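Local coordinates for 2-aminomuconic 6-semialdehyde dehydrogenase (Pseudomonas sp., PDB 7BZV), which probably catalyses the NAD+-dependent oxidation of 2-aminomuconic 6-semialdehyde in the meta-cleavage pathway of 2-aminophenol breakdown, working as a tetramer, at residues V261-C266 against L426-R431; E269-G274 against T420-N425; R346-T351 against A383-E388; H396-D401 against I407-D412. One frame throughout, in Å; residues are numbered along the deposited sequence. Where two conformers were deposited one is given.

How the contacts relate
Contacts 1, 2 and 4 gather on one seven-stranded sheet, whereas contact 3 sits at its far end, beside strands 351-354 and 374-377. Strands 258-262 and 418-422, neighbours there, bring contacts 1 and 2 together; Phe263 and Phe400 join contacts 1 and 4, and Arg387 bridges to Asp412 between contacts 3 and 4. All four are partly buried, with Trp422, Met271 and Phe263 inside, the polar ends of contacts 1 and 3 nearer the surface. Contact 2 is apolar, an indole on a helix. Contacts 1 and 4 each turn on one arginine, stacked and ion-paired in 1, hydrogen-bonded in 4, while contact 3 sets a carboxylate on a helix start. Only contacts 1 and 2 reach other subunits.

Contact 1: residues V261-C266 against L426-R431; sequences VIFADC and LSRAHR
Arg428 reaches from the first turn of helix 426-435 and lays its guanidinium on Phe263, just past the end of strand 258-262. The two flat groups are nearly parallel, their planes 7° apart and their centres 4.2 Å. This is the tight side: Arg428 CD sits almost exactly over the ring centre, 3.5 Å from it, in a CH-pi contact, while NE and CZ of Arg428 drift out over the CD1-CE1 rim. The chain bends at chi3 (-80°), which turns the guanidinium down along the ring after CD has crossed it.

Away from the ring the contact becomes polar and looser. Arg428 NH1 pairs with Asp265 OD2 at 2.8 Å, a salt bridge made at the guanidinium edge with the carboxylate turned 48° out of its plane. On this partly exposed side a water accepts from both Asp265 N and Arg428 NH1, linking the type I turn Phe263-Cys266 to the arginine. The other carboxylate oxygen, Asp265 OD1, is engaged by Thr423. Were Phe263 replaced by an alanine, the guanidinium would probably lose the flat surface under it and be free to swing about Asp265. Arg428 thus spends its face on dispersion and cation-aromatic attraction and its edge on charge, so the turn after a core strand of the aldehyde dehydrogenase fold is tied to a helix that also touches neighbouring subunits.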
loop_
_atom_site.group_PDB
_atom_site.type_symbol
_atom_site.label_atom_id
_atom_site.label_comp_id
_atom_site.label_asym_id
_atom_site.label_seq_id
_atom_site.Cartn_x
_atom_site.Cartn_y
_atom_site.Cartn_z
ATOM N N VAL B 261 -5.725 27.476 -17.167
ATOM C CA VAL B 261 -5.098 28.613 -16.503
ATOM C C VAL B 261 -3.680 28.766 -17.061
ATOM O O VAL B 261 -2.815 27.914 -16.805
ATOM C CB VAL B 261 -5.073 28.440 -14.971
ATOM C CG1 VAL B 261 -4.503 29.658 -14.308
ATOM C CG2 VAL B 261 -6.447 28.177 -14.456
ATOM N N ILE B 262 -3.428 29.881 -17.753
ATOM C CA ILE B 262 -2.179 30.113 -18.466
ATOM C C ILE B 262 -1.483 31.330 -17.868
ATOM O O ILE B 262 -1.954 32.469 -18.006
ATOM C CB ILE B 262 -2.424 30.283 -19.968
ATOM C CG1 ILE B 262 -3.160 29.026 -20.480
ATOM C CG2 ILE B 262 -1.078 30.520 -20.708
ATOM C CD1 ILE B 262 -3.858 29.264 -21.773
ATOM N N PHE B 263 -0.370 31.087 -17.199
ATOM C CA PHE B 263 0.448 32.125 -16.603
ATOM C C PHE B 263 1.473 32.667 -17.594
ATOM O O PHE B 263 1.922 31.994 -18.533
ATOM C CB PHE B 263 1.162 31.602 -15.337
ATOM C CG PHE B 263 0.213 31.404 -14.170
ATOM C CD1 PHE B 263 -0.074 32.446 -13.291
ATOM C CD2 PHE B 263 -0.411 30.193 -13.986
ATOM C CE1 PHE B 263 -0.958 32.263 -12.247
ATOM C CE2 PHE B 263 -1.302 29.982 -12.910
ATOM C CZ PHE B 263 -1.581 31.014 -12.063
ATOM N N ALA B 264 1.859 33.918 -17.349
ATOM C CA ALA B 264 2.792 34.597 -18.236
ATOM C C ALA B 264 4.150 33.911 -18.299
ATOM O O ALA B 264 4.857 34.047 -19.310
ATOM C CB ALA B 264 2.936 36.051 -17.782
ATOM N N ASP B 265 4.546 33.187 -17.248
ATOM C CA ASP B 265 5.855 32.528 -17.260
ATOM C C ASP B 265 5.808 31.149 -17.918
ATOM O O ASP B 265 6.790 30.399 -17.835
ATOM C CB ASP B 265 6.438 32.418 -15.844
ATOM C CG ASP B 265 5.627 31.517 -14.933
ATOM O OD1 ASP B 265 4.783 30.752 -15.434
ATOM O OD2 ASP B 265 5.814 31.565 -13.705
ATOM N N CYS B 266 4.715 30.802 -18.596
ATOM C CA CYS B 266 4.651 29.479 -19.209
ATOM C C CYS B 266 5.643 29.365 -20.357
ATOM O O CYS B 266 6.148 30.356 -20.887
ATOM C CB CYS B 266 3.233 29.159 -19.697
ATOM S SG CYS B 266 2.684 30.035 -21.161
ATOM N N LEU B 426 7.861 26.596 -10.061
ATOM C CA LEU B 426 7.736 25.367 -9.287
ATOM C C LEU B 426 6.615 25.457 -8.265
ATOM O O LEU B 426 5.710 24.618 -8.250
ATOM C CB LEU B 426 9.051 25.058 -8.573
ATOM C CG LEU B 426 9.007 23.978 -7.496
ATOM C CD1 LEU B 426 8.814 22.638 -8.160
ATOM C CD2 LEU B 426 10.270 24.000 -6.686
ATOM N N SER B 427 6.707 26.423 -7.343
ATOM C CA SER B 427 5.756 26.461 -6.241
ATOM C C SER B 427 4.351 26.754 -6.740
ATOM O O SER B 427 3.364 26.204 -6.228
ATOM C CB SER B 427 6.192 27.506 -5.225
ATOM O OG SER B 427 7.184 26.932 -4.390
ATOM N N ARG B 428 4.244 27.630 -7.730
ATOM C CA ARG B 428 2.931 27.980 -8.229
ATOM C C ARG B 428 2.253 26.796 -8.903
ATOM O O ARG B 428 1.036 26.642 -8.796
ATOM C CB ARG B 428 3.040 29.145 -9.207
ATOM C CG ARG B 428 1.771 29.424 -9.963
ATOM C CD ARG B 428 2.087 30.367 -11.094
ATOM N NE ARG B 428 2.177 31.740 -10.630
ATOM C CZ ARG B 428 2.837 32.715 -11.268
ATOM N NH1 ARG B 428 3.517 32.459 -12.385
ATOM N NH2 ARG B 428 2.817 33.945 -10.782
ATOM N N ALA B 429 3.010 25.990 -9.662
ATOM C CA ALA B 429 2.440 24.829 -10.324
ATOM C C ALA B 429 1.733 23.925 -9.322
ATOM O O ALA B 429 0.589 23.492 -9.538
ATOM C CB ALA B 429 3.541 24.047 -11.034
ATOM N N HIS B 430 2.443 23.580 -8.248
ATOM C CA HIS B 430 1.916 22.657 -7.253
ATOM C C HIS B 430 0.804 23.310 -6.448
ATOM O O HIS B 430 -0.246 22.703 -6.236
ATOM C CB HIS B 430 3.053 22.163 -6.352
ATOM C CG HIS B 430 3.982 21.219 -7.050
ATOM N ND1 HIS B 430 3.671 19.899 -7.282
ATOM C CD2 HIS B 430 5.181 21.427 -7.641
ATOM C CE1 HIS B 430 4.653 19.325 -7.955
ATOM N NE2 HIS B 430 5.596 20.225 -8.168
ATOM N N ARG B 431 0.982 24.568 -6.050
ATOM C CA ARG B 431 -0.055 25.271 -5.285
ATOM C C ARG B 431 -1.372 25.357 -6.037
ATOM O O ARG B 431 -2.440 25.068 -5.491
ATOM C CB ARG B 431 0.379 26.713 -4.987
ATOM C CG ARG B 431 1.075 26.977 -3.749
ATOM C CD ARG B 431 1.122 28.499 -3.452
ATOM N NE ARG B 431 1.327 29.402 -4.597
ATOM C CZ ARG B 431 2.502 29.944 -4.931
ATOM N NH1 ARG B 431 3.601 29.645 -4.242
ATOM N NH2 ARG B 431 2.580 30.784 -5.945
HETATM O O HOH W 1 3.550 34.287 -14.645
#

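Contact 2: residues E269-G274 against T420-N425; sequences EKMLDG and TIWTTN
Trp422 has CG anti to its carbonyl carbon (chi1 -68°), a turn that sends the indole from strand 418-422 onto helix 268-280, and Met271 meets it with CG anti to the backbone N (chi1 172°), which carries its chain across the indole near CG. The setting is the alpha/beta architecture of the aldehyde dehydrogenase fold: helix 268-280 links parallel strands 258-262 and 290-296 in a beta-alpha-beta crossover, and its 269-274 part runs nearly antiparallel to strand 420-422 (160° between N-to-C directions), the axes approaching to 9.9 Å.

The helix backbone itself comes down on the indole. Met271 CA stands over the face of the six-membered ring, 3.6 Å from its centroid, as a CH-pi donor. Met271 CB follows 3.6 Å from Trp422 CE3, and Met271 CG approaches Trp422 CG, after which bends at chi2 and chi3 lead the sulfur off towards Ile262 and Phe303. Lys270 contributes mainly its backbone, the carbonyl O lying 3.6 Å from Trp422 CH2, while its amine leads outward, where it has a long, weak ion pair to Asp486 of a neighbouring subunit.

Beyond the tryptophan, Thr423 OG1 accepts from Asn425 N in an ST turn, and Asn425 caps the next helix at Arg428 N. One turn along from Lys270, Gly274 presents only CA to the indole, 3.9 Å from Trp422 CZ2, leaving little room for a CB, which would probably run into that carbon.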
loop_
_atom_site.group_PDB
_atom_site.type_symbol
_atom_site.label_atom_id
_atom_site.label_comp_id
_atom_site.label_asym_id
_atom_site.label_seq_id
_atom_site.Cartn_x
_atom_site.Cartn_y
_atom_site.Cartn_z
ATOM N N GLU B 269 5.365 28.196 -26.389
ATOM C CA GLU B 269 5.170 27.323 -27.541
ATOM C C GLU B 269 4.598 25.981 -27.120
ATOM O O GLU B 269 3.714 25.450 -27.800
ATOM C CB GLU B 269 6.487 27.132 -28.321
ATOM C CG GLU B 269 6.910 28.362 -29.146
ATOM C CD GLU B 269 5.747 29.036 -29.897
ATOM O OE1 GLU B 269 4.911 28.327 -30.502
ATOM O OE2 GLU B 269 5.659 30.285 -29.886
ATOM N N LYS B 270 5.058 25.417 -25.995
ATOM C CA LYS B 270 4.471 24.143 -25.558
ATOM C C LYS B 270 3.011 24.323 -25.162
ATOM O O LYS B 270 2.169 23.436 -25.395
ATOM C CB LYS B 270 5.256 23.550 -24.390
ATOM C CG LYS B 270 6.661 23.116 -24.724
ATOM C CD LYS B 270 7.284 22.468 -23.448
ATOM C CE LYS B 270 8.723 22.058 -23.660
ATOM N NZ LYS B 270 8.765 21.139 -24.798
ATOM N N MET B 271 2.714 25.447 -24.517
ATOM C CA MET B 271 1.360 25.755 -24.087
ATOM C C MET B 271 0.431 25.864 -25.276
ATOM O O MET B 271 -0.663 25.288 -25.269
ATOM C CB MET B 271 1.368 27.045 -23.256
ATOM C CG MET B 271 -0.001 27.594 -22.899
ATOM S SD MET B 271 -0.843 28.546 -24.169
ATOM C CE MET B 271 0.295 29.896 -24.416
ATOM N N LEU B 272 0.866 26.538 -26.335
ATOM C CA LEU B 272 -0.011 26.659 -27.488
ATOM C C LEU B 272 -0.300 25.293 -28.097
ATOM O O LEU B 272 -1.445 25.008 -28.518
ATOM C CB LEU B 272 0.603 27.577 -28.548
ATOM C CG LEU B 272 0.485 29.081 -28.449
ATOM C CD1 LEU B 272 1.152 29.621 -29.733
ATOM C CD2 LEU B 272 -0.946 29.505 -28.348
ATOM N N ASP B 273 0.743 24.460 -28.227
ATOM C CA ASP B 273 0.536 23.109 -28.740
ATOM C C ASP B 273 -0.480 22.353 -27.892
ATOM O O ASP B 273 -1.364 21.654 -28.409
ATOM C CB ASP B 273 1.841 22.310 -28.731
ATOM C CG ASP B 273 2.778 22.699 -29.840
ATOM O OD1 ASP B 273 2.378 23.419 -30.760
ATOM O OD2 ASP B 273 3.935 22.273 -29.771
ATOM N N GLY B 274 -0.305 22.428 -26.572
ATOM C CA GLY B 274 -1.182 21.713 -25.656
ATOM C C GLY B 274 -2.591 22.264 -25.622
ATOM O O GLY B 274 -3.558 21.505 -25.601
ATOM N N THR B 420 -6.345 22.370 -16.590
ATOM C CA THR B 420 -5.000 22.354 -17.167
ATOM C C THR B 420 -4.341 23.700 -16.891
ATOM O O THR B 420 -4.896 24.753 -17.221
ATOM C CB THR B 420 -5.028 22.032 -18.670
ATOM O OG1 THR B 420 -3.681 22.027 -19.203
ATOM C CG2 THR B 420 -5.881 23.024 -19.438
ATOM N N ILE B 421 -3.170 23.649 -16.259
ATOM C CA ILE B 421 -2.421 24.799 -15.763
ATOM C C ILE B 421 -1.065 24.851 -16.466
ATOM O O ILE B 421 -0.336 23.857 -16.452
ATOM C CB ILE B 421 -2.125 24.669 -14.258
ATOM C CG1 ILE B 421 -3.367 24.252 -13.445
ATOM C CG2 ILE B 421 -1.491 25.923 -13.692
ATOM C CD1 ILE B 421 -4.400 25.258 -13.512
ATOM N N TRP B 422 -0.663 26.040 -16.910
ATOM C CA TRP B 422 0.587 26.241 -17.654
ATOM C C TRP B 422 1.408 27.306 -16.928
ATOM O O TRP B 422 1.012 28.479 -16.879
ATOM C CB TRP B 422 0.304 26.639 -19.115
ATOM C CG TRP B 422 -0.331 25.470 -19.875
ATOM C CD1 TRP B 422 -1.659 25.128 -19.883
ATOM C CD2 TRP B 422 0.341 24.458 -20.637
ATOM N NE1 TRP B 422 -1.847 23.990 -20.604
ATOM C CE2 TRP B 422 -0.645 23.545 -21.066
ATOM C CE3 TRP B 422 1.668 24.242 -21.011
ATOM C CZ2 TRP B 422 -0.352 22.464 -21.868
ATOM C CZ3 TRP B 422 1.958 23.158 -21.790
ATOM C CH2 TRP B 422 0.948 22.275 -22.208
ATOM N N THR B 423 2.547 26.888 -16.379
ATOM C CA THR B 423 3.510 27.749 -15.686
ATOM C C THR B 423 4.823 27.000 -15.601
ATOM O O THR B 423 4.836 25.766 -15.558
ATOM C CB THR B 423 3.033 28.119 -14.272
ATOM O OG1 THR B 423 4.029 28.891 -13.591
ATOM C CG2 THR B 423 2.832 26.861 -13.427
ATOM N N THR B 424 5.929 27.744 -15.561
ATOM C CA THR B 424 7.230 27.145 -15.277
ATOM C C THR B 424 7.664 27.393 -13.843
ATOM O O THR B 424 8.786 27.033 -13.486
ATOM C CB THR B 424 8.311 27.660 -16.252
ATOM O OG1 THR B 424 8.403 29.087 -16.173
ATOM C CG2 THR B 424 7.925 27.259 -17.659
ATOM N N ASN B 425 6.811 27.999 -13.025
ATOM C CA ASN B 425 7.141 28.303 -11.636
ATOM C C ASN B 425 6.829 27.102 -10.746
ATOM O O ASN B 425 5.670 26.670 -10.660
ATOM C CB ASN B 425 6.366 29.518 -11.155
ATOM C CG ASN B 425 6.766 29.946 -9.723
ATOM O OD1 ASN B 425 6.430 29.279 -8.735
ATOM N ND2 ASN B 425 7.493 31.034 -9.622
#

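Contact 3: residues R346-T351 against A383-E388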
loop_
_atom_site.group_PDB
_atom_site.type_symbol
_atom_site.label_atom_id
_atom_site.label_comp_id
_atom_site.label_asym_id
_atom_site.label_seq_id
_atom_site.Cartn_x
_atom_site.Cartn_y
_atom_site.Cartn_z
ATOM N N ARG B 346 -23.454 35.144 -29.475
ATOM C CA ARG B 346 -23.731 36.385 -30.185
ATOM C C ARG B 346 -24.688 37.264 -29.394
ATOM O O ARG B 346 -24.403 38.435 -29.120
ATOM C CB ARG B 346 -24.320 36.058 -31.548
ATOM C CG ARG B 346 -23.570 36.638 -32.703
ATOM C CD ARG B 346 -24.027 35.973 -33.976
ATOM N NE ARG B 346 -23.092 34.948 -34.426
ATOM C CZ ARG B 346 -21.839 35.196 -34.799
ATOM N NH1 ARG B 346 -21.358 36.439 -34.764
ATOM N NH2 ARG B 346 -21.065 34.200 -35.208
ATOM N N GLN B 347 -25.826 36.696 -29.001
ATOM C CA GLN B 347 -26.833 37.460 -28.273
ATOM C C GLN B 347 -26.288 38.006 -26.965
ATOM O O GLN B 347 -26.642 39.118 -26.558
ATOM C CB GLN B 347 -28.045 36.585 -27.990
ATOM C CG GLN B 347 -28.655 35.970 -29.199
ATOM C CD GLN B 347 -29.958 35.301 -28.876
ATOM O OE1 GLN B 347 -30.061 34.077 -28.913
ATOM N NE2 GLN B 347 -30.966 36.098 -28.533
ATOM N N GLU B 348 -25.450 37.223 -26.267
ATOM C CA GLU B 348 -24.890 37.696 -25.007
ATOM C C GLU B 348 -23.837 38.788 -25.217
ATOM O O GLU B 348 -23.354 39.348 -24.224
ATOM C CB GLU B 348 -24.340 36.504 -24.201
ATOM C CG GLU B 348 -25.433 35.853 -23.338
ATOM C CD GLU B 348 -24.972 34.673 -22.502
ATOM O OE1 GLU B 348 -24.094 33.912 -22.950
ATOM O OE2 GLU B 348 -25.507 34.501 -21.383
ATOM N N GLY B 349 -23.515 39.137 -26.467
ATOM C CA GLY B 349 -22.548 40.182 -26.773
ATOM C C GLY B 349 -21.109 39.742 -27.039
ATOM O O GLY B 349 -20.211 40.594 -27.065
ATOM N N ALA B 350 -20.863 38.463 -27.277
ATOM C CA ALA B 350 -19.488 37.987 -27.348
ATOM C C ALA B 350 -18.750 38.505 -28.578
ATOM O O ALA B 350 -19.321 38.664 -29.660
ATOM C CB ALA B 350 -19.454 36.463 -27.364
ATOM N N THR B 351 -17.444 38.723 -28.405
ATOM C CA THR B 351 -16.540 38.951 -29.521
ATOM C C THR B 351 -16.021 37.612 -30.019
ATOM O O THR B 351 -15.535 36.791 -29.229
ATOM C CB THR B 351 -15.377 39.835 -29.097
ATOM O OG1 THR B 351 -15.891 41.066 -28.615
ATOM C CG2 THR B 351 -14.405 40.078 -30.257
ATOM N N ALA B 383 -22.009 34.944 -17.837
ATOM C CA ALA B 383 -22.767 34.710 -19.058
ATOM C C ALA B 383 -23.003 33.218 -19.236
ATOM O O ALA B 383 -22.196 32.386 -18.809
ATOM C CB ALA B 383 -22.035 35.265 -20.271
ATOM N N ARG B 384 -24.105 32.881 -19.911
ATOM C CA ARG B 384 -24.522 31.483 -19.992
ATOM C C ARG B 384 -23.518 30.637 -20.762
ATOM O O ARG B 384 -23.205 29.504 -20.360
ATOM C CB ARG B 384 -25.882 31.379 -20.666
ATOM C CG ARG B 384 -27.044 31.933 -19.876
ATOM C CD ARG B 384 -28.369 31.605 -20.586
ATOM N NE ARG B 384 -28.498 30.162 -20.784
ATOM C CZ ARG B 384 -29.180 29.583 -21.767
ATOM N NH1 ARG B 384 -29.834 30.319 -22.661
ATOM N NH2 ARG B 384 -29.212 28.256 -21.844
ATOM N N VAL B 385 -23.031 31.147 -21.895
ATOM C CA VAL B 385 -22.066 30.407 -22.698
ATOM C C VAL B 385 -20.722 30.255 -22.006
ATOM O O VAL B 385 -19.895 29.456 -22.449
ATOM C CB VAL B 385 -21.831 31.059 -24.083
ATOM C CG1 VAL B 385 -23.080 30.964 -24.929
ATOM C CG2 VAL B 385 -21.402 32.506 -23.958
ATOM N N VAL B 386 -20.465 31.024 -20.952
ATOM C CA VAL B 386 -19.235 30.860 -20.188
ATOM C C VAL B 386 -19.400 29.805 -19.110
ATOM O O VAL B 386 -18.401 29.182 -18.707
ATOM C CB VAL B 386 -18.796 32.195 -19.563
ATOM C CG1 VAL B 386 -17.471 32.053 -18.829
ATOM C CG2 VAL B 386 -18.685 33.265 -20.652
ATOM N N ARG B 387 -20.633 29.547 -18.666
ATOM C CA ARG B 387 -20.849 28.619 -17.569
ATOM C C ARG B 387 -21.398 27.270 -17.996
ATOM O O ARG B 387 -21.084 26.270 -17.351
ATOM C CB ARG B 387 -21.801 29.241 -16.544
ATOM C CG ARG B 387 -21.327 30.589 -16.020
ATOM C CD ARG B 387 -22.136 31.036 -14.794
ATOM N NE ARG B 387 -21.919 30.200 -13.612
ATOM C CZ ARG B 387 -20.940 30.379 -12.729
ATOM N NH1 ARG B 387 -20.058 31.347 -12.905
ATOM N NH2 ARG B 387 -20.831 29.579 -11.674
ATOM N N GLU B 388 -22.176 27.214 -19.071
ATOM C CA GLU B 388 -22.894 26.014 -19.485
ATOM C C GLU B 388 -22.058 25.186 -20.445
ATOM O O GLU B 388 -21.435 25.727 -21.362
ATOM C CB GLU B 388 -24.227 26.397 -20.140
ATOM C CG GLU B 388 -25.087 27.222 -19.215
ATOM C CD GLU B 388 -26.461 27.552 -19.769
ATOM O OE1 GLU B 388 -26.893 26.954 -20.781
ATOM O OE2 GLU B 388 -27.109 28.424 -19.166
#
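Glu348, in the last turn of helix 332-348, comes opposite Ala383, the N-cap residue of the short helix 384-387, their CA atoms 7.0 Å apart, and Gly349 turns the chain away behind it at a positive phi in a Schellman motif. The glutamate side chain, extended beyond CG, carries its carboxylate to the start of that helix. Each oxygen takes one backbone N-H: Arg384 N gives a short bond of 2.6 Å to Glu348 OE2, and Val385 N a nearly straight one of 3.1 Å to Glu348 OE1. Both arrive on the syn side, where two adjacent amides can be received together, and the pair fixes the rotation of the carboxylate. Round it the packing is close: Val385 CG2 is 3.2 Å from Glu348 OE1, and Ala383 CB touches the same oxygen.

Arg384 leaves its guanidinium out of this. A bend at chi3 turns it to Glu388 within its own segment, gripped side-on by NE (2.8 Å to Glu388 OE2) and NH2 (to Glu388 OE1), and Tyr341 also holds Glu388 OE1. A lysine in place of Glu348 would probably leave the N-H groups of Arg384 and Val385 without their acceptors and set a positive charge against the helix start. The two N-H bonds join the end of helix 332-348 to the one-turn helix 384-387, where partial positive charge on the N-H groups is likely to favour the ionised carboxylate.

Contact 4: residues H396-D401 against I407-D412; sequences HVTPFD and IRRAND
Arg409 and Thr398 reach for each other from opposite directions between helix 403-411 and strand 394-400, and the guanidinium meets the strand with its edge. Its two terminal nitrogens take neighbouring acceptors. Arg409 NH2 donates to Thr398 OG1 at 3.0 Å, and Arg409 NH1 to Pro399 O, also at 3.0 Å, the second bond being the straighter (164° against 150° at the hydrogen). Both oxygens lie close to the guanidinium plane, but the carbonyl of Pro399 is met from a little out of its own plane. Thr398 is turned with OG1 anti to the backbone N, which points the hydroxyl at NH2; Thr398 CG2, the methyl, lies 3.4 Å from Arg409 NH2.

Helix and strand here are consecutive, joined by a short connection; the axes of strand 396-400 and helix 407-411 come within 10.9 Å, their N-to-C directions 153° apart, roughly antiparallel. They form the first two limbs of a beta-alpha-beta connection that goes on to strand 418-422, in the seven-stranded sheet of the aldehyde dehydrogenase fold. A bend at chi3 turns the guanidinium so that its edge meets Thr398 and Pro399. Phe400 CB lies obliquely, 3.8 Å from Arg409 NH1, while its ring leads away to meet Phe263 edge to face.

The charge is shared out beyond the pair of segments. Glu405, one helical turn earlier, makes a salt bridge to Arg409 NH1, and Asp381 takes NE, so the guanidinium is held by acceptors on all three nitrogens. Glu405 also accepts from the backbone N of Asp401, just past the strand end.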
loop_
_atom_site.group_PDB
_atom_site.type_symbol
_atom_site.label_atom_id
_atom_site.label_comp_id
_atom_site.label_asym_id
_atom_site.label_seq_id
_atom_site.Cartn_x
_atom_site.Cartn_y
_atom_site.Cartn_z
ATOM N N HIS B 396 -14.287 30.318 -24.159
ATOM C CA HIS B 396 -14.252 31.742 -23.846
ATOM C C HIS B 396 -12.920 32.074 -23.180
ATOM O O HIS B 396 -12.530 31.418 -22.212
ATOM C CB HIS B 396 -15.417 32.146 -22.932
ATOM C CG HIS B 396 -15.429 33.602 -22.601
ATOM N ND1 HIS B 396 -14.930 34.096 -21.418
ATOM C CD2 HIS B 396 -15.864 34.673 -23.302
ATOM C CE1 HIS B 396 -15.039 35.411 -21.413
ATOM N NE2 HIS B 396 -15.621 35.781 -22.538
ATOM N N VAL B 397 -12.210 33.075 -23.691
ATOM C CA VAL B 397 -10.921 33.460 -23.124
ATOM C C VAL B 397 -11.047 34.820 -22.432
ATOM O O VAL B 397 -11.665 35.750 -22.964
ATOM C CB VAL B 397 -9.812 33.436 -24.203
ATOM C CG1 VAL B 397 -10.091 34.424 -25.284
ATOM C CG2 VAL B 397 -8.467 33.674 -23.592
ATOM N N THR B 398 -10.434 34.939 -21.249
ATOM C CA THR B 398 -10.558 36.134 -20.412
ATOM C C THR B 398 -9.227 36.363 -19.710
ATOM O O THR B 398 -8.523 35.396 -19.396
ATOM C CB THR B 398 -11.711 35.958 -19.389
ATOM O OG1 THR B 398 -11.908 37.119 -18.561
ATOM C CG2 THR B 398 -11.441 34.724 -18.494
ATOM N N PRO B 399 -8.843 37.609 -19.470
ATOM C CA PRO B 399 -7.627 37.867 -18.691
ATOM C C PRO B 399 -7.856 37.736 -17.192
ATOM O O PRO B 399 -8.966 37.902 -16.683
ATOM C CB PRO B 399 -7.283 39.324 -19.044
ATOM C CG PRO B 399 -8.644 39.962 -19.303
ATOM C CD PRO B 399 -9.506 38.851 -19.914
ATOM N N PHE B 400 -6.766 37.455 -16.488
ATOM C CA PHE B 400 -6.730 37.509 -15.026
ATOM C C PHE B 400 -5.447 38.188 -14.571
ATOM O O PHE B 400 -4.478 38.314 -15.334
ATOM C CB PHE B 400 -6.843 36.121 -14.368
ATOM C CG PHE B 400 -5.611 35.278 -14.449
ATOM C CD1 PHE B 400 -4.654 35.309 -13.459
ATOM C CD2 PHE B 400 -5.436 34.411 -15.499
ATOM C CE1 PHE B 400 -3.515 34.486 -13.525
ATOM C CE2 PHE B 400 -4.337 33.626 -15.566
ATOM C CZ PHE B 400 -3.371 33.650 -14.574
ATOM N N ASP B 401 -5.451 38.644 -13.312
ATOM C CA ASP B 401 -4.314 39.373 -12.768
ATOM C C ASP B 401 -3.615 38.659 -11.627
ATOM O O ASP B 401 -2.396 38.745 -11.535
ATOM C CB ASP B 401 -4.744 40.771 -12.313
ATOM C CG ASP B 401 -5.221 41.610 -13.485
ATOM O OD1 ASP B 401 -4.388 41.886 -14.355
ATOM O OD2 ASP B 401 -6.421 41.920 -13.582
ATOM N N ILE B 407 -7.737 31.186 -9.111
ATOM C CA ILE B 407 -8.220 29.967 -8.450
ATOM C C ILE B 407 -9.717 30.091 -8.180
ATOM O O ILE B 407 -10.507 29.187 -8.494
ATOM C CB ILE B 407 -7.415 29.697 -7.161
ATOM C CG1 ILE B 407 -5.979 29.330 -7.522
ATOM C CG2 ILE B 407 -8.072 28.631 -6.304
ATOM C CD1 ILE B 407 -4.973 29.540 -6.435
ATOM N N ARG B 408 -10.134 31.231 -7.620
ATOM C CA ARG B 408 -11.548 31.431 -7.319
ATOM C C ARG B 408 -12.383 31.331 -8.589
ATOM O O ARG B 408 -13.404 30.641 -8.622
ATOM C CB ARG B 408 -11.763 32.785 -6.627
ATOM C CG ARG B 408 -13.229 33.242 -6.575
ATOM C CD ARG B 408 -13.394 34.623 -5.901
ATOM N NE ARG B 408 -12.825 35.733 -6.676
ATOM C CZ ARG B 408 -13.327 36.183 -7.820
ATOM N NH1 ARG B 408 -14.417 35.629 -8.346
ATOM N NH2 ARG B 408 -12.741 37.185 -8.435
ATOM N N ARG B 409 -11.945 31.986 -9.660
ATOM C CA ARG B 409 -12.730 31.964 -10.884
ATOM C C ARG B 409 -12.723 30.592 -11.538
ATOM O O ARG B 409 -13.735 30.165 -12.108
ATOM C CB ARG B 409 -12.201 33.037 -11.843
ATOM C CG ARG B 409 -12.292 34.469 -11.268
ATOM C CD ARG B 409 -11.603 35.506 -12.170
ATOM N NE ARG B 409 -12.268 35.626 -13.468
ATOM C CZ ARG B 409 -11.742 36.263 -14.515
ATOM N NH1 ARG B 409 -10.550 36.844 -14.415
ATOM N NH2 ARG B 409 -12.407 36.328 -15.658
ATOM N N ALA B 410 -11.589 29.899 -11.505
ATOM C CA ALA B 410 -11.537 28.559 -12.079
ATOM C C ALA B 410 -12.505 27.617 -11.371
ATOM O O ALA B 410 -13.171 26.792 -12.013
ATOM C CB ALA B 410 -10.111 28.019 -11.986
ATOM N N ASN B 411 -12.588 27.730 -10.046
ATOM C CA ASN B 411 -13.416 26.865 -9.213
ATOM C C ASN B 411 -14.872 27.318 -9.120
ATOM O O ASN B 411 -15.692 26.646 -8.470
ATOM C CB ASN B 411 -12.810 26.813 -7.811
ATOM C CG ASN B 411 -11.598 25.902 -7.738
ATOM O OD1 ASN B 411 -11.389 25.075 -8.622
ATOM N ND2 ASN B 411 -10.852 25.994 -6.655
ATOM N N ASP B 412 -15.200 28.455 -9.717
ATOM C CA ASP B 412 -16.551 29.014 -9.689
ATOM C C ASP B 412 -17.382 28.298 -10.748
ATOM O O ASP B 412 -17.654 28.801 -11.836
ATOM C CB ASP B 412 -16.488 30.520 -9.905
ATOM C CG ASP B 412 -17.872 31.155 -10.115
ATOM O OD1 ASP B 412 -18.861 30.711 -9.501
ATOM O OD2 ASP B 412 -17.983 32.085 -10.927
#